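Local coordinates for proton-dependent oligopeptide transporter family protein (PDB 6EI3) that probably couples proton movement to the transport of small peptides across the bacterial membrane, as a POT-family member of the major facilitator superfamily, at residues A[68-73]-A[197-202]; A[86-91]-A[107-112]; A[227-232]-A[261-266]; A[384-389]-A[467-472]. All blocks are in the same frame, centred on the assembly; numbering follows the deposited sequence.

Interaction 1: residues A[68-73]-A[197-202]; sequences LADRFF and PLPPKD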
loop_
_atom_site.group_PDB
_atom_site.type_symbol
_atom_site.label_atom_id
_atom_site.label_comp_id
_atom_site.label_asym_id
_atom_site.label_seq_id
_atom_site.Cartn_x
_atom_site.Cartn_y
_atom_site.Cartn_z
ATOM N N LEU A 68 10.993 -14.852 -7.002
ATOM C CA LEU A 68 10.737 -16.040 -7.832
ATOM C C LEU A 68 10.920 -15.752 -9.325
ATOM O O LEU A 68 11.551 -16.535 -10.026
ATOM C CB LEU A 68 9.355 -16.642 -7.563
ATOM C CG LEU A 68 9.115 -17.200 -6.160
ATOM C CD1 LEU A 68 7.649 -17.579 -5.979
ATOM C CD2 LEU A 68 10.049 -18.403 -5.864
ATOM N N ALA A 69 10.410 -14.608 -9.787
ATOM C CA ALA A 69 10.526 -14.205 -11.194
ATOM C C ALA A 69 11.981 -13.910 -11.586
ATOM O O ALA A 69 12.456 -14.445 -12.578
ATOM C CB ALA A 69 9.641 -12.993 -11.474
ATOM N N ASP A 70 12.684 -13.077 -10.805
ATOM C CA ASP A 70 14.056 -12.680 -11.104
ATOM C C ASP A 70 15.095 -13.750 -10.915
ATOM O O ASP A 70 16.139 -13.680 -11.562
ATOM C CB ASP A 70 14.469 -11.429 -10.314
ATOM C CG ASP A 70 13.738 -10.169 -10.737
ATOM O OD1 ASP A 70 13.204 -10.140 -11.876
ATOM O OD2 ASP A 70 13.713 -9.206 -9.943
ATOM N N ARG A 71 14.853 -14.712 -10.024
ATOM C CA ARG A 71 15.887 -15.703 -9.743
ATOM C C ARG A 71 15.587 -17.069 -10.303
ATOM O O ARG A 71 16.511 -17.874 -10.372
ATOM C CB ARG A 71 16.211 -15.779 -8.228
ATOM C CG ARG A 71 16.749 -14.462 -7.649
ATOM C CD ARG A 71 18.190 -14.164 -8.054
ATOM N NE ARG A 71 18.438 -12.729 -8.226
ATOM C CZ ARG A 71 18.718 -12.137 -9.388
ATOM N NH1 ARG A 71 18.780 -12.850 -10.510
ATOM N NH2 ARG A 71 18.939 -10.831 -9.437
ATOM N N PHE A 72 14.336 -17.356 -10.718
ATOM C CA PHE A 72 14.060 -18.703 -11.221
ATOM C C PHE A 72 13.203 -18.828 -12.478
ATOM O O PHE A 72 13.588 -19.559 -13.391
ATOM C CB PHE A 72 13.410 -19.582 -10.119
ATOM C CG PHE A 72 14.164 -19.665 -8.811
ATOM C CD1 PHE A 72 15.286 -20.477 -8.685
ATOM C CD2 PHE A 72 13.771 -18.908 -7.714
ATOM C CE1 PHE A 72 16.000 -20.536 -7.478
ATOM C CE2 PHE A 72 14.475 -18.974 -6.503
ATOM C CZ PHE A 72 15.585 -19.787 -6.393
ATOM N N PHE A 73 12.002 -18.218 -12.499
ATOM C CA PHE A 73 11.061 -18.544 -13.552
ATOM C C PHE A 73 10.780 -17.505 -14.611
ATOM O O PHE A 73 10.089 -17.829 -15.576
ATOM C CB PHE A 73 9.724 -18.966 -12.920
ATOM C CG PHE A 73 9.836 -19.940 -11.767
ATOM C CD1 PHE A 73 10.225 -21.256 -11.982
ATOM C CD2 PHE A 73 9.482 -19.557 -10.475
ATOM C CE1 PHE A 73 10.286 -22.168 -10.920
ATOM C CE2 PHE A 73 9.554 -20.468 -9.412
ATOM C CZ PHE A 73 9.945 -21.767 -9.645
ATOM N N PRO A 197 15.911 -12.604 -20.422
ATOM C CA PRO A 197 16.653 -13.444 -19.462
ATOM C C PRO A 197 16.419 -13.002 -18.010
ATOM O O PRO A 197 15.935 -11.898 -17.752
ATOM C CB PRO A 197 18.125 -13.227 -19.863
ATOM C CG PRO A 197 18.091 -12.667 -21.267
ATOM C CD PRO A 197 16.833 -11.849 -21.301
ATOM N N LEU A 198 16.789 -13.859 -17.061
ATOM C CA LEU A 198 16.758 -13.544 -15.634
ATOM C C LEU A 198 17.770 -12.398 -15.446
ATOM O O LEU A 198 18.778 -12.387 -16.159
ATOM C CB LEU A 198 17.163 -14.777 -14.789
ATOM C CG LEU A 198 16.240 -16.019 -14.876
ATOM C CD1 LEU A 198 16.788 -17.172 -14.060
ATOM C CD2 LEU A 198 14.796 -15.702 -14.436
ATOM N N PRO A 199 17.483 -11.349 -14.639
ATOM C CA PRO A 199 18.461 -10.243 -14.524
ATOM C C PRO A 199 19.819 -10.757 -14.061
ATOM O O PRO A 199 19.865 -11.657 -13.222
ATOM C CB PRO A 199 17.833 -9.301 -13.487
ATOM C CG PRO A 199 16.416 -9.695 -13.410
ATOM C CD PRO A 199 16.336 -11.147 -13.737
ATOM N N PRO A 200 20.941 -10.282 -14.640
ATOM C CA PRO A 200 22.244 -10.789 -14.191
ATOM C C PRO A 200 22.531 -10.394 -12.747
ATOM O O PRO A 200 22.109 -9.319 -12.299
ATOM C CB PRO A 200 23.245 -10.138 -15.155
ATOM C CG PRO A 200 22.427 -9.553 -16.262
ATOM C CD PRO A 200 21.094 -9.249 -15.683
ATOM N N LYS A 201 23.241 -11.269 -12.020
ATOM C CA LYS A 201 23.669 -11.012 -10.647
ATOM C C LYS A 201 24.657 -9.842 -10.710
ATOM O O LYS A 201 25.647 -9.907 -11.442
ATOM C CB LYS A 201 24.335 -12.259 -10.032
ATOM C CG LYS A 201 23.363 -13.393 -9.702
ATOM C CD LYS A 201 22.762 -13.282 -8.299
ATOM C CE LYS A 201 21.965 -14.510 -7.919
ATOM N NZ LYS A 201 22.832 -15.697 -7.667
ATOM N N ASP A 202 24.325 -8.744 -10.032
ATOM C CA ASP A 202 25.157 -7.552 -10.044
ATOM C C ASP A 202 26.164 -7.594 -8.888
ATOM O O ASP A 202 25.756 -7.530 -7.721
ATOM C CB ASP A 202 24.282 -6.284 -10.018
ATOM C CG ASP A 202 25.001 -4.958 -10.231
ATOM O OD1 ASP A 202 26.172 -4.974 -10.702
ATOM O OD2 ASP A 202 24.380 -3.900 -9.971
#
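Arg-71, on helix 62-95, reaches over to the extended chain 197-202 and makes the polar bond of this contact. Its NH1 donates to the carbonyl O of Pro-199 at 3.2 Å and nearly straight, with an N-H...O angle of 167°. The oxygen sits at the edge of the guanidinium, close to its plane, while the donor is tilted 22° from the carbonyl plane. Bends at chi2 and chi3 bring the group there, since the CB of Arg-71 itself points away from the loop. Asp-70 and Arg-71 lie in a stretch that resembles motif A of the major facilitator superfamily.

The remaining contacts set carbon groups against helix carbonyls, a carboxylate and the guanidinium. Leu-198 carries its CD2 to 3.2 Å from the carbonyl O of Ala-69. The ring of Pro-199 meets Asp-70 twice: CD is 3.3 Å from the backbone O of Asp-70, and CG is 3.6 Å from its carboxylate OD1. Lys-201 lays its methylene chain over one face of the Arg-71 guanidinium, CE 3.8 Å from CD of Arg-71.

Here the helix carries a wider pi-type turn, in which Leu-68 O accepts from both Phe-72 N and Phe-73 N. The three prolines of the loop have no N-H, and the carbonyl of Pro-199 serves as the acceptor; one arginine thus supplies the directional bond in a surface contact otherwise made by carbon atoms lying against polar groups.

Interaction 2: residues A[86-91]-A[107-112]; sequences YCAGHA and LGLIAF. With 78M ((2S)-2,3-dihydroxypropyl(7Z)-pentadec-7-enoate), chain R.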
loop_
_atom_site.group_PDB
_atom_site.type_symbol
_atom_site.label_atom_id
_atom_site.label_comp_id
_atom_site.label_asym_id
_atom_site.label_seq_id
_atom_site.Cartn_x
_atom_site.Cartn_y
_atom_site.Cartn_z
ATOM N N TYR A 86 -4.590 -16.786 -7.260
ATOM C CA TYR A 86 -5.441 -15.618 -7.117
ATOM C C TYR A 86 -6.892 -16.030 -7.443
ATOM O O TYR A 86 -7.797 -15.751 -6.649
ATOM C CB TYR A 86 -4.887 -14.556 -8.073
ATOM C CG TYR A 86 -5.230 -13.098 -7.858
ATOM C CD1 TYR A 86 -6.377 -12.722 -7.156
ATOM C CD2 TYR A 86 -4.483 -12.097 -8.467
ATOM C CE1 TYR A 86 -6.758 -11.384 -7.062
ATOM C CE2 TYR A 86 -4.874 -10.764 -8.412
ATOM C CZ TYR A 86 -6.000 -10.407 -7.687
ATOM O OH TYR A 86 -6.341 -9.082 -7.620
ATOM N N CYS A 87 -7.094 -16.737 -8.591
ATOM C CA CYS A 87 -8.375 -17.290 -9.046
ATOM C C CYS A 87 -8.926 -18.280 -8.005
ATOM O O CYS A 87 -10.107 -18.223 -7.684
ATOM C CB CYS A 87 -8.214 -17.966 -10.408
ATOM S SG CYS A 87 -8.060 -16.816 -11.800
ATOM N N ALA A 88 -8.072 -19.185 -7.493
ATOM C CA ALA A 88 -8.433 -20.185 -6.479
ATOM C C ALA A 88 -8.946 -19.514 -5.188
ATOM O O ALA A 88 -9.878 -20.031 -4.573
ATOM C CB ALA A 88 -7.248 -21.083 -6.184
ATOM N N GLY A 89 -8.375 -18.349 -4.841
ATOM C CA GLY A 89 -8.792 -17.549 -3.696
ATOM C C GLY A 89 -10.191 -17.001 -3.880
ATOM O O GLY A 89 -11.025 -17.093 -2.965
ATOM N N HIS A 90 -10.467 -16.460 -5.089
ATOM C CA HIS A 90 -11.793 -15.956 -5.461
ATOM C C HIS A 90 -12.826 -17.079 -5.423
ATOM O O HIS A 90 -13.915 -16.858 -4.910
ATOM C CB HIS A 90 -11.783 -15.284 -6.827
ATOM C CG HIS A 90 -11.343 -13.863 -6.792
ATOM N ND1 HIS A 90 -12.146 -12.875 -6.257
ATOM C CD2 HIS A 90 -10.217 -13.299 -7.280
ATOM C CE1 HIS A 90 -11.472 -11.748 -6.395
ATOM N NE2 HIS A 90 -10.300 -11.956 -7.009
ATOM N N ALA A 91 -12.460 -18.288 -5.887
ATOM C CA ALA A 91 -13.308 -19.496 -5.850
ATOM C C ALA A 91 -13.570 -19.932 -4.389
ATOM O O ALA A 91 -14.629 -20.480 -4.091
ATOM C CB ALA A 91 -12.636 -20.631 -6.602
ATOM N N LEU A 107 -9.176 -15.362 1.220
ATOM C CA LEU A 107 -8.520 -14.047 1.358
ATOM C C LEU A 107 -7.013 -14.166 1.350
ATOM O O LEU A 107 -6.363 -13.305 0.781
ATOM C CB LEU A 107 -8.949 -13.305 2.630
ATOM C CG LEU A 107 -10.398 -12.860 2.740
ATOM C CD1 LEU A 107 -10.664 -12.317 4.132
ATOM C CD2 LEU A 107 -10.741 -11.807 1.707
ATOM N N GLY A 108 -6.477 -15.203 2.012
ATOM C CA GLY A 108 -5.044 -15.489 2.055
ATOM C C GLY A 108 -4.472 -15.760 0.665
ATOM O O GLY A 108 -3.428 -15.223 0.297
ATOM N N LEU A 109 -5.180 -16.566 -0.128
ATOM C CA LEU A 109 -4.798 -16.916 -1.498
ATOM C C LEU A 109 -4.885 -15.709 -2.439
ATOM O O LEU A 109 -4.019 -15.550 -3.306
ATOM C CB LEU A 109 -5.662 -18.091 -2.003
ATOM C CG LEU A 109 -5.470 -19.449 -1.291
ATOM C CD1 LEU A 109 -6.473 -20.479 -1.804
ATOM C CD2 LEU A 109 -4.016 -19.981 -1.398
ATOM N N ILE A 110 -5.895 -14.828 -2.232
ATOM C CA ILE A 110 -6.053 -13.585 -3.005
ATOM C C ILE A 110 -4.916 -12.659 -2.674
ATOM O O ILE A 110 -4.307 -12.141 -3.591
ATOM C CB ILE A 110 -7.437 -12.901 -2.784
ATOM C CG1 ILE A 110 -8.537 -13.725 -3.497
ATOM C CG2 ILE A 110 -7.436 -11.439 -3.325
ATOM C CD1 ILE A 110 -9.937 -13.382 -3.060
ATOM N N ALA A 111 -4.590 -12.483 -1.362
ATOM C CA ALA A 111 -3.488 -11.616 -0.927
ATOM C C ALA A 111 -2.161 -12.067 -1.566
ATOM O O ALA A 111 -1.403 -11.251 -2.079
ATOM C CB ALA A 111 -3.367 -11.661 0.592
ATOM N N PHE A 112 -1.905 -13.373 -1.527
ATOM C CA PHE A 112 -0.712 -14.003 -2.081
ATOM C C PHE A 112 -0.624 -13.819 -3.587
ATOM O O PHE A 112 0.440 -13.441 -4.093
ATOM C CB PHE A 112 -0.718 -15.502 -1.729
ATOM C CG PHE A 112 0.536 -16.280 -2.061
ATOM C CD1 PHE A 112 1.672 -16.166 -1.271
ATOM C CD2 PHE A 112 0.546 -17.203 -3.099
ATOM C CE1 PHE A 112 2.809 -16.933 -1.537
ATOM C CE2 PHE A 112 1.676 -17.992 -3.346
ATOM C CZ PHE A 112 2.804 -17.838 -2.574
HETATM O O21 78M R . 9.128 -14.269 1.576
HETATM C C20 78M R . 8.905 -15.662 1.753
HETATM C C18 78M R . 7.465 -15.937 2.115
HETATM O O19 78M R . 7.220 -15.571 3.478
HETATM C C17 78M R . 7.062 -17.372 1.857
HETATM O O2 78M R . 5.635 -17.378 2.094
HETATM C C1 78M R . 4.960 -18.523 1.943
HETATM O O1 78M R . 5.366 -19.477 1.330
HETATM C C2 78M R . 3.664 -18.479 2.694
HETATM C C3 78M R . 2.434 -18.414 1.809
HETATM C C4 78M R . 1.354 -19.370 2.285
HETATM C C5 78M R . -0.047 -19.038 1.815
HETATM C C6 78M R . -0.753 -17.967 2.643
HETATM C C7 78M R . -2.218 -18.003 2.353
HETATM C C8 78M R . -3.227 -18.116 3.204
HETATM C C9 78M R . -3.219 -18.155 4.704
HETATM C C10 78M R . -4.594 -17.734 5.218
HETATM C C11 78M R . -4.889 -18.116 6.655
HETATM C C12 78M R . -6.360 -18.395 6.900
HETATM C C13 78M R . -6.683 -18.849 8.311
HETATM C C15 78M R . -8.475 -19.706 9.876
HETATM C C14 78M R . -8.044 -19.512 8.442
#
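Leu-109 and Ile-110 press against the backbone of Gly-89, a point where helix 100-117 comes close to helix 62-95. Ahead of them, Gly-108 faces a bound monoacylglycerol lipid, whose acyl chain passes directly over the glycine, C8 3.4 Å from CA of Gly-108.

Leu-109 points at the partner helix and sets its CB 3.6 Å from CA of Gly-89. Its CD1 runs on past the same glycine to the methyl of Ala-88. The two segments are antiparallel at 155°, with axes only 7.2 Å apart, and they belong to neighbouring helices of a helical hairpin within the major facilitator fold. The absence of a side chain on Gly-89 permits this spacing, letting Leu-109 and Ile-110 lie on its backbone.

Ile-110 divides its branches between two aromatic groups. With CG1 opposite the carbonyl carbon (chi1 -72°), the longer branch extends toward His-90, and CD1 stands 3.9 Å from the imidazole centroid, only 9° off the ring normal: a CH-pi contact over the face. The CG2 methyl turns to Tyr-86 and meets CE1 at 3.8 Å, while the carbonyl O of Ile-110 lies over one face of the phenol ring, offset toward its rim. The hydroxyl of Tyr-86 is hydrogen-bonded to Glu-14 of helix 4-22, and Met-179 of helix 168-188 touches both Tyr-86 and His-90.

Phe-112 returns to the lipid, CE1 3.7 Å from C3 of the lipid's acyl chain, and its ring meets Phe-61 edge-to-face.

Interaction 3: residues A[227-232]-A[261-266]; sequences ALAAIS and AGIGGG. With 78M ((2S)-2,3-dihydroxypropyl(7Z)-pentadec-7-enoate), chain O.
Ala-229 and Ile-263 mark the closest backbone approach of two nearly antiparallel helices, their CA atoms 4.5 Å apart. The segment axes come within 7.5 Å at an angle of 175°, so the helices run side by side along this length. Gly-262 sits in the middle of the interface and, with no side chain, lets CB of Ser-232 come down onto its backbone. Gly-265 and Gly-266 extend the smooth surface along the same helix.

Leu-228 lies across this glycine strip. Its CG is anti to the backbone N (chi1 177°), which carries CD2 over the helix to 3.6 Å from Gly-266 N and 3.7 Å from Gly-262 O. Contacts of this kind, small residues on one helix receiving the side chains of another, are a common way of bringing membrane helices close; here they join helix 224-239 to helix 248-270 as an antiparallel pair.

Ser-232 brings its CB to 3.6 Å from CA of Gly-262. Its hydroxyl turns back to its own helix and donates to the carbonyl O of Ala-229, which satisfies this buried polar group without calling on the partner helix. Beside it, the Ala-229 methyl touches CG1 of Ile-263 at 4.0 Å, and Leu-214 of helix 206-215 touches both residues. Away from helix 224-239, Ala-261 faces the acyl chain of a bound lipid, its CA 3.7 Å from C5.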
loop_
_atom_site.group_PDB
_atom_site.type_symbol
_atom_site.label_atom_id
_atom_site.label_comp_id
_atom_site.label_asym_id
_atom_site.label_seq_id
_atom_site.Cartn_x
_atom_site.Cartn_y
_atom_site.Cartn_z
ATOM N N ALA A 227 26.499 -6.222 14.631
ATOM C CA ALA A 227 25.972 -6.516 15.966
ATOM C C ALA A 227 24.510 -6.064 16.054
ATOM O O ALA A 227 23.646 -6.872 16.392
ATOM C CB ALA A 227 26.809 -5.820 17.027
ATOM N N LEU A 228 24.238 -4.789 15.690
ATOM C CA LEU A 228 22.896 -4.190 15.632
ATOM C C LEU A 228 21.992 -5.020 14.717
ATOM O O LEU A 228 20.851 -5.299 15.090
ATOM C CB LEU A 228 22.977 -2.726 15.151
ATOM C CG LEU A 228 21.657 -1.949 14.966
ATOM C CD1 LEU A 228 21.002 -1.623 16.306
ATOM C CD2 LEU A 228 21.897 -0.662 14.210
ATOM N N ALA A 229 22.524 -5.464 13.555
ATOM C CA ALA A 229 21.791 -6.305 12.601
ATOM C C ALA A 229 21.453 -7.684 13.216
ATOM O O ALA A 229 20.309 -8.116 13.114
ATOM C CB ALA A 229 22.583 -6.468 11.311
ATOM N N ALA A 230 22.433 -8.329 13.901
ATOM C CA ALA A 230 22.272 -9.614 14.599
ATOM C C ALA A 230 21.216 -9.525 15.717
ATOM O O ALA A 230 20.360 -10.408 15.803
ATOM C CB ALA A 230 23.612 -10.079 15.172
ATOM N N ILE A 231 21.269 -8.452 16.555
ATOM C CA ILE A 231 20.317 -8.177 17.643
ATOM C C ILE A 231 18.891 -7.997 17.083
ATOM O O ILE A 231 17.934 -8.500 17.685
ATOM C CB ILE A 231 20.794 -6.964 18.499
ATOM C CG1 ILE A 231 22.042 -7.330 19.331
ATOM C CG2 ILE A 231 19.676 -6.401 19.413
ATOM C CD1 ILE A 231 22.957 -6.137 19.673
ATOM N N SER A 232 18.758 -7.312 15.920
ATOM C CA SER A 232 17.457 -7.095 15.272
ATOM C C SER A 232 16.863 -8.417 14.784
ATOM O O SER A 232 15.643 -8.578 14.842
ATOM C CB SER A 232 17.563 -6.084 14.130
ATOM O OG SER A 232 18.028 -6.648 12.913
ATOM N N ALA A 261 14.908 -1.805 10.391
ATOM C CA ALA A 261 15.615 -0.822 11.201
ATOM C C ALA A 261 17.037 -1.260 11.580
ATOM O O ALA A 261 17.975 -0.473 11.424
ATOM C CB ALA A 261 14.805 -0.483 12.445
ATOM N N GLY A 262 17.179 -2.500 12.049
ATOM C CA GLY A 262 18.456 -3.065 12.479
ATOM C C GLY A 262 19.456 -3.279 11.363
ATOM O O GLY A 262 20.594 -2.813 11.469
ATOM N N ILE A 263 19.044 -3.986 10.281
ATOM C CA ILE A 263 19.916 -4.247 9.127
ATOM C C ILE A 263 20.205 -2.922 8.385
ATOM O O ILE A 263 21.369 -2.647 8.090
ATOM C CB ILE A 263 19.393 -5.405 8.219
ATOM C CG1 ILE A 263 19.307 -6.739 9.021
ATOM C CG2 ILE A 263 20.259 -5.587 6.954
ATOM C CD1 ILE A 263 18.263 -7.751 8.538
ATOM N N GLY A 264 19.167 -2.099 8.168
ATOM C CA GLY A 264 19.294 -0.782 7.541
ATOM C C GLY A 264 20.235 0.143 8.300
ATOM O O GLY A 264 21.219 0.638 7.732
ATOM N N GLY A 265 19.959 0.324 9.593
ATOM C CA GLY A 265 20.743 1.158 10.496
ATOM C C GLY A 265 22.149 0.629 10.714
ATOM O O GLY A 265 23.088 1.408 10.906
ATOM N N GLY A 266 22.279 -0.698 10.668
ATOM C CA GLY A 266 23.548 -1.404 10.807
ATOM C C GLY A 266 24.417 -1.216 9.583
ATOM O O GLY A 266 25.639 -1.092 9.707
HETATM O O21 78M O . 19.591 10.385 7.146
HETATM C C20 78M O . 19.930 9.030 6.897
HETATM C C18 78M O . 19.558 8.149 8.066
HETATM O O19 78M O . 20.221 8.597 9.251
HETATM C C17 78M O . 19.881 6.696 7.820
HETATM O O2 78M O . 19.086 5.946 8.768
HETATM C C1 78M O . 18.946 4.630 8.571
HETATM O O1 78M O . 19.566 3.999 7.753
HETATM C C2 78M O . 17.909 4.050 9.488
HETATM C C3 78M O . 16.720 3.451 8.748
HETATM C C4 78M O . 15.389 3.743 9.426
HETATM C C5 78M O . 14.660 2.520 9.959
HETATM C C6 78M O . 13.891 1.716 8.903
HETATM C C7 78M O . 12.416 1.947 8.977
HETATM C C8 78M O . 11.498 1.084 9.380
HETATM C C9 78M O . 10.019 1.337 9.454
HETATM C C10 78M O . 9.623 1.935 10.807
HETATM C C11 78M O . 8.695 3.134 10.724
HETATM C C12 78M O . 8.891 4.126 11.865
HETATM C C13 78M O . 8.110 5.428 11.748
HETATM C C15 78M O . 6.013 6.687 12.329
HETATM C C14 78M O . 6.653 5.337 12.162
#

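Interaction 4: residues A[384-389]-A[467-472]; sequences IQVAMD and TGLSEA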
loop_
_atom_site.group_PDB
_atom_site.type_symbol
_atom_site.label_atom_id
_atom_site.label_comp_id
_atom_site.label_asym_id
_atom_site.label_seq_id
_atom_site.Cartn_x
_atom_site.Cartn_y
_atom_site.Cartn_z
ATOM N N ILE A 384 -17.375 14.631 12.213
ATOM C CA ILE A 384 -18.602 14.033 11.708
ATOM C C ILE A 384 -19.093 12.988 12.725
ATOM O O ILE A 384 -20.277 12.986 13.084
ATOM C CB ILE A 384 -18.400 13.461 10.293
ATOM C CG1 ILE A 384 -18.350 14.605 9.255
ATOM C CG2 ILE A 384 -19.491 12.423 9.953
ATOM C CD1 ILE A 384 -17.535 14.246 7.984
ATOM N N GLN A 385 -18.168 12.156 13.234
ATOM C CA GLN A 385 -18.488 11.140 14.230
ATOM C C GLN A 385 -19.041 11.763 15.500
ATOM O O GLN A 385 -20.002 11.232 16.022
ATOM C CB GLN A 385 -17.262 10.269 14.567
ATOM C CG GLN A 385 -17.598 8.978 15.334
ATOM C CD GLN A 385 -18.524 8.058 14.565
ATOM O OE1 GLN A 385 -18.301 7.758 13.394
ATOM N NE2 GLN A 385 -19.611 7.625 15.198
ATOM N N VAL A 386 -18.435 12.873 15.993
ATOM C CA VAL A 386 -18.869 13.577 17.219
ATOM C C VAL A 386 -20.312 14.100 17.050
ATOM O O VAL A 386 -21.086 14.015 17.997
ATOM C CB VAL A 386 -17.860 14.676 17.669
ATOM C CG1 VAL A 386 -18.437 15.563 18.769
ATOM C CG2 VAL A 386 -16.541 14.061 18.122
ATOM N N ALA A 387 -20.672 14.594 15.839
ATOM C CA ALA A 387 -22.034 15.056 15.537
ATOM C C ALA A 387 -22.987 13.857 15.580
ATOM O O ALA A 387 -24.034 13.944 16.212
ATOM C CB ALA A 387 -22.085 15.734 14.172
ATOM N N MET A 388 -22.566 12.711 15.023
ATOM C CA MET A 388 -23.339 11.456 15.018
ATOM C C MET A 388 -23.536 10.932 16.453
ATOM O O MET A 388 -24.659 10.590 16.826
ATOM C CB MET A 388 -22.653 10.382 14.146
ATOM C CG MET A 388 -22.859 10.560 12.636
ATOM S SD MET A 388 -21.666 9.604 11.634
ATOM C CE MET A 388 -22.281 7.980 11.852
ATOM N N ASP A 389 -22.456 10.906 17.263
ATOM C CA ASP A 389 -22.496 10.441 18.650
ATOM C C ASP A 389 -23.452 11.276 19.531
ATOM O O ASP A 389 -24.058 10.731 20.448
ATOM C CB ASP A 389 -21.075 10.373 19.252
ATOM C CG ASP A 389 -20.118 9.404 18.552
ATOM O OD1 ASP A 389 -20.599 8.424 17.935
ATOM O OD2 ASP A 389 -18.892 9.614 18.642
ATOM N N THR A 467 -13.304 9.885 28.401
ATOM C CA THR A 467 -12.981 10.982 27.485
ATOM C C THR A 467 -14.260 11.662 26.915
ATOM O O THR A 467 -14.192 12.803 26.455
ATOM C CB THR A 467 -11.967 10.471 26.417
ATOM O OG1 THR A 467 -10.954 11.439 26.180
ATOM C CG2 THR A 467 -12.602 10.044 25.117
ATOM N N GLY A 468 -15.394 10.969 26.981
ATOM C CA GLY A 468 -16.669 11.452 26.464
ATOM C C GLY A 468 -16.940 10.948 25.058
ATOM O O GLY A 468 -18.089 10.653 24.711
ATOM N N LEU A 469 -15.874 10.840 24.243
ATOM C CA LEU A 469 -15.921 10.371 22.857
ATOM C C LEU A 469 -16.177 8.867 22.771
ATOM O O LEU A 469 -15.719 8.110 23.629
ATOM C CB LEU A 469 -14.587 10.679 22.137
ATOM C CG LEU A 469 -13.987 12.092 22.235
ATOM C CD1 LEU A 469 -12.521 12.076 21.849
ATOM C CD2 LEU A 469 -14.749 13.089 21.374
ATOM N N SER A 470 -16.831 8.422 21.676
ATOM C CA SER A 470 -17.029 7.005 21.392
ATOM C C SER A 470 -15.646 6.450 20.989
ATOM O O SER A 470 -14.726 7.236 20.750
ATOM C CB SER A 470 -18.020 6.821 20.247
ATOM O OG SER A 470 -17.500 7.269 19.001
ATOM N N GLU A 471 -15.500 5.114 20.928
ATOM C CA GLU A 471 -14.265 4.440 20.522
ATOM C C GLU A 471 -13.882 4.857 19.085
ATOM O O GLU A 471 -12.723 5.195 18.833
ATOM C CB GLU A 471 -14.432 2.917 20.644
ATOM C CG GLU A 471 -13.125 2.153 20.699
ATOM C CD GLU A 471 -13.291 0.664 20.934
ATOM O OE1 GLU A 471 -13.012 -0.115 19.998
ATOM O OE2 GLU A 471 -13.690 0.273 22.053
ATOM N N ALA A 472 -14.864 4.883 18.166
ATOM C CA ALA A 472 -14.651 5.308 16.781
ATOM C C ALA A 472 -14.115 6.761 16.739
ATOM O O ALA A 472 -13.074 6.979 16.137
ATOM C CB ALA A 472 -15.940 5.183 15.981
#
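The carboxylate of Asp-389 is gripped through both oxygens: OD2 accepts from the hydroxyl of Ser-470 at 2.8 Å, and OD1 from NE2 of Gln-385 at 3.0 Å. Ser-470 is the N-cap of helix 471-495. Its OG also takes part in a hydrogen bond with Ala-473 N, so this one hydroxyl caps the helix start and ties it to the last turn of helix 363-389.

Each donor meets the carboxylate from out of its plane, by 36° for Ser-470 OG and 37° for Gln-385 NE2. The amide bond is close to straight, at 165°, and the oxygen it reaches lies near the amide plane. Gln-385 stands one helical turn before Asp-389; its chain, bent at chi2, turns the amide along its own helix toward Asp-389, and its OE1 is hydrogen-bonded to Gln-316 of helix 312-317. With both ends of the amide engaged, its rotation is fixed. The carboxylate also lies near the N-terminus of helix 471-495, whose dipole would be expected to stabilise its negative charge.

Carbon contacts flank the polar group. The methyl of Ala-472 packs on the bent chain of Gln-385, CB 4.1 Å from CD. Leu-469 lies in the short connection that begins at Gly-468, the residue with positive phi just after the preceding helix. Val-386 also touches Phe-477 and borders a bound lipid. Facing Leu-469, its CG2 methyl meets one branch of that leucine, CG2 to CD2 at 3.8 Å.

In the fold
Interactions 1 and 2 share helix 62-95, and their nearest atoms are about 6 Å apart although their centres lie about 25 Å apart; along the chain, interaction 2 is nested inside the loop closed by interaction 1. Interactions 3 and 4 follow in series. Interactions 1 and 4 fall on opposite sides of the chain's centre, with centres about 52 Å apart, while the centres of interactions 2 and 3 lie about 34 Å apart. Bound lipids recur: residues of interactions 2, 3 and 4 line lipid pockets, and Phe-73 in interaction 1 has its side chain about 7 Å from one. Interaction 2, its centre about 18 Å from that of the chain, is the most central of the four.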